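Local coordinates for beta-galactosidase (Bacillus circulans subsp. alkalophilus, PDB 3TTY), which hydrolyses beta-galactosides, releasing galactose, with an active site at the mouth of a TIM barrel in a three-chain assembly, at residues M343-V351 with H358-G366. Numbering follows the deposited sequence.
Sequences MFFQLRRSV and HGAVIEHVG. With GLA (alpha-D-galactopyranose), chain H.
The ring of Phe-345 has galactose over one face, C4 of the sugar centred on it, and CB of Gln-346 on the opposite face, while its edge points at the face of His-358. This T-shaped pair, planes at 88° and centroids 4.9 Å apart, lies where the last strand of the TIM barrel, 339-344, runs out into its loop, and both rings line the galactose pocket. Phe-345 CG stands anti to the backbone N (chi1 -175°), which brings CD2 to the imidazole. In the plane of the His-358 ring, ND1 gives its hydrogen to Gly-359 O at 2.9 Å, fixing the ring's rotation and leaving NE2 a weak bond to O6 of galactose.

Farther along, one face of the Arg-348 guanidinium rests on Ile-362 CG2, and two waters in its plane join NH1 to Glu-363 O and Gly-366 O; NH2 forms a salt bridge to Asp-28. Backbones meet in a single beta bridge, Ile-362 N hydrogen-bonded to Leu-347 O at 2.8 Å and Arg-349 N to Ile-362 O. Arg-349 bends at its third torsion to carry NH1 to Glu-363 OE1 in a salt bridge of 2.6 Å, in the guanidinium plane but above that of the carboxylate; Ala-360 N reaches the same oxygen from the other face. A leucine in place of Arg-349 would probably leave the Glu-363 carboxylate without its charged mate and uncover part of the His-364 ring, whose face NE now meets. In that ring ND1 is hydrogen-bonded to the hydroxyl of Tyr-502 of the second subunit, while NE2 donates in the ring plane to Ser-350 O at 2.9 Å, nearly straight at 165°.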
# COMPACT_ATOMS: atom_id res chain seq x y z
N MET A 343 -7.47 27.01 24.17
CA MET A 343 -6.04 26.89 24.36
C MET A 343 -5.38 26.26 23.15
O MET A 343 -6.01 25.52 22.39
CB MET A 343 -5.77 26.12 25.65
CG MET A 343 -6.36 26.82 26.85
SD MET A 343 -6.61 25.83 28.33
CE MET A 343 -4.94 25.25 28.70
N PHE A 344 -4.10 26.59 22.95
CA PHE A 344 -3.37 26.24 21.74
C PHE A 344 -2.28 25.22 22.00
O PHE A 344 -1.73 25.15 23.11
CB PHE A 344 -2.64 27.48 21.17
CG PHE A 344 -3.54 28.59 20.71
CD1 PHE A 344 -4.31 28.46 19.56
CD2 PHE A 344 -3.59 29.79 21.42
CE1 PHE A 344 -5.14 29.48 19.13
CE2 PHE A 344 -4.41 30.83 21.00
CZ PHE A 344 -5.19 30.68 19.85
N PHE A 345 -1.93 24.47 20.96
CA PHE A 345 -0.54 24.05 20.82
C PHE A 345 0.04 24.89 19.68
O PHE A 345 -0.56 24.94 18.60
CB PHE A 345 -0.41 22.56 20.48
CG PHE A 345 1.03 22.09 20.44
CD1 PHE A 345 1.63 21.57 21.58
CD2 PHE A 345 1.78 22.20 19.29
CE1 PHE A 345 2.96 21.15 21.57
CE2 PHE A 345 3.12 21.79 19.26
CZ PHE A 345 3.70 21.26 20.41
N GLN A 346 1.14 25.60 19.90
CA GLN A 346 1.71 25.89 21.21
C GLN A 346 1.99 27.39 21.25
O GLN A 346 1.77 28.09 20.26
CB GLN A 346 2.99 25.08 21.46
CG GLN A 346 4.06 25.21 20.37
CD GLN A 346 5.35 24.47 20.72
OE1 GLN A 346 5.79 24.50 21.87
NE2 GLN A 346 5.96 23.81 19.74
N LEU A 347 2.49 27.90 22.38
CA LEU A 347 2.68 29.34 22.53
C LEU A 347 3.91 29.90 21.78
O LEU A 347 3.90 31.05 21.34
CB LEU A 347 2.68 29.73 24.01
CG LEU A 347 1.39 29.39 24.75
CD1 LEU A 347 1.32 30.09 26.09
CD2 LEU A 347 0.19 29.78 23.88
N ARG A 348 4.95 29.09 21.62
CA ARG A 348 6.11 29.50 20.82
C ARG A 348 6.72 28.30 20.10
O ARG A 348 6.98 27.27 20.71
CB ARG A 348 7.16 30.21 21.68
CG ARG A 348 8.59 29.97 21.22
CD ARG A 348 9.46 31.22 21.03
NE ARG A 348 9.28 32.32 21.99
CZ ARG A 348 9.81 33.53 21.79
NH1 ARG A 348 10.53 33.78 20.70
NH2 ARG A 348 9.64 34.51 22.67
N ARG A 349 6.95 28.46 18.80
CA ARG A 349 7.40 27.36 17.94
C ARG A 349 8.72 26.74 18.39
O ARG A 349 9.61 27.43 18.91
CB ARG A 349 7.46 27.80 16.46
CG ARG A 349 6.10 27.82 15.78
CD ARG A 349 6.00 28.60 14.47
NE ARG A 349 6.46 27.85 13.32
CZ ARG A 349 5.88 27.83 12.12
NH1 ARG A 349 4.78 28.53 11.85
NH2 ARG A 349 6.42 27.10 11.16
N SER A 350 8.81 25.43 18.23
CA SER A 350 10.03 24.67 18.47
C SER A 350 10.94 24.81 17.25
O SER A 350 10.54 25.39 16.24
CB SER A 350 9.68 23.21 18.65
OG SER A 350 8.92 22.77 17.54
N VAL A 351 12.10 24.17 17.30
CA VAL A 351 13.24 24.64 16.52
C VAL A 351 14.09 23.68 15.62
O VAL A 351 14.68 24.15 14.66
CB VAL A 351 14.12 25.51 17.47
CG1 VAL A 351 15.55 25.06 17.51
CG2 VAL A 351 13.94 26.99 17.18
N HIS A 358 4.97 23.26 13.02
CA HIS A 358 3.68 23.47 13.68
C HIS A 358 3.54 24.95 14.07
O HIS A 358 4.50 25.57 14.55
CB HIS A 358 3.52 22.57 14.91
CG HIS A 358 2.10 22.41 15.36
ND1 HIS A 358 1.39 23.42 15.98
CD2 HIS A 358 1.25 21.35 15.28
CE1 HIS A 358 0.17 23.00 16.25
NE2 HIS A 358 0.06 21.75 15.84
N GLY A 359 2.36 25.50 13.83
CA GLY A 359 2.06 26.88 14.18
C GLY A 359 2.12 27.16 15.67
O GLY A 359 1.95 26.25 16.51
N ALA A 360 2.36 28.42 16.01
CA ALA A 360 2.37 28.86 17.40
C ALA A 360 1.97 30.33 17.45
O ALA A 360 1.95 31.01 16.42
CB ALA A 360 3.73 28.65 18.03
N VAL A 361 1.65 30.82 18.64
CA VAL A 361 1.34 32.23 18.80
C VAL A 361 2.57 33.09 18.48
O VAL A 361 2.48 34.06 17.73
CB VAL A 361 0.84 32.52 20.20
CG1 VAL A 361 0.69 34.02 20.42
CG2 VAL A 361 -0.49 31.79 20.42
N ILE A 362 3.71 32.72 19.05
CA ILE A 362 4.99 33.35 18.71
C ILE A 362 5.81 32.41 17.83
O ILE A 362 6.07 31.25 18.20
CB ILE A 362 5.81 33.66 19.97
CG1 ILE A 362 5.00 34.55 20.92
CG2 ILE A 362 7.14 34.30 19.59
CD1 ILE A 362 5.63 34.63 22.30
N GLU A 363 6.24 32.89 16.67
CA GLU A 363 6.82 32.00 15.68
C GLU A 363 8.30 32.27 15.42
O GLU A 363 8.95 32.89 16.26
CB GLU A 363 5.92 31.92 14.44
CG GLU A 363 4.55 31.34 14.86
CD GLU A 363 3.56 31.14 13.72
OE1 GLU A 363 3.24 29.97 13.41
OE2 GLU A 363 3.04 32.14 13.18
N HIS A 364 8.85 31.76 14.32
CA HIS A 364 10.30 31.78 14.17
C HIS A 364 10.87 33.20 14.04
O HIS A 364 12.01 33.43 14.42
CB HIS A 364 10.77 30.87 13.02
CG HIS A 364 10.53 29.41 13.28
ND1 HIS A 364 10.14 28.53 12.29
CD2 HIS A 364 10.61 28.68 14.42
CE1 HIS A 364 9.99 27.33 12.81
NE2 HIS A 364 10.28 27.39 14.10
N VAL A 365 10.08 34.13 13.51
CA VAL A 365 10.48 35.53 13.46
C VAL A 365 10.71 36.09 14.86
O VAL A 365 11.48 37.03 15.02
CB VAL A 365 9.39 36.44 12.85
CG1 VAL A 365 10.07 37.64 12.17
CG2 VAL A 365 8.52 35.66 11.91
N GLY A 366 9.98 35.57 15.84
CA GLY A 366 10.19 35.94 17.22
C GLY A 366 9.62 37.28 17.67
O GLY A 366 10.13 37.86 18.61
C1 GLA H . -1.37 16.71 19.82
C2 GLA H . -0.36 16.71 21.00
C3 GLA H . 0.50 17.99 21.04
C4 GLA H . 1.05 18.22 19.65
C5 GLA H . -0.10 18.26 18.64
C6 GLA H . 0.47 18.58 17.25
O1 GLA H . -2.47 17.63 19.93
O2 GLA H . -1.05 16.58 22.23
O3 GLA H . 1.61 17.85 21.95
O4 GLA H . 1.90 17.12 19.36
O5 GLA H . -0.71 16.97 18.58
O6 GLA H . -0.57 19.00 16.37
O HOH W 1 6.02 24.57 16.68
O HOH W 2 11.34 36.50 20.73
O HOH W 3 10.70 32.31 18.18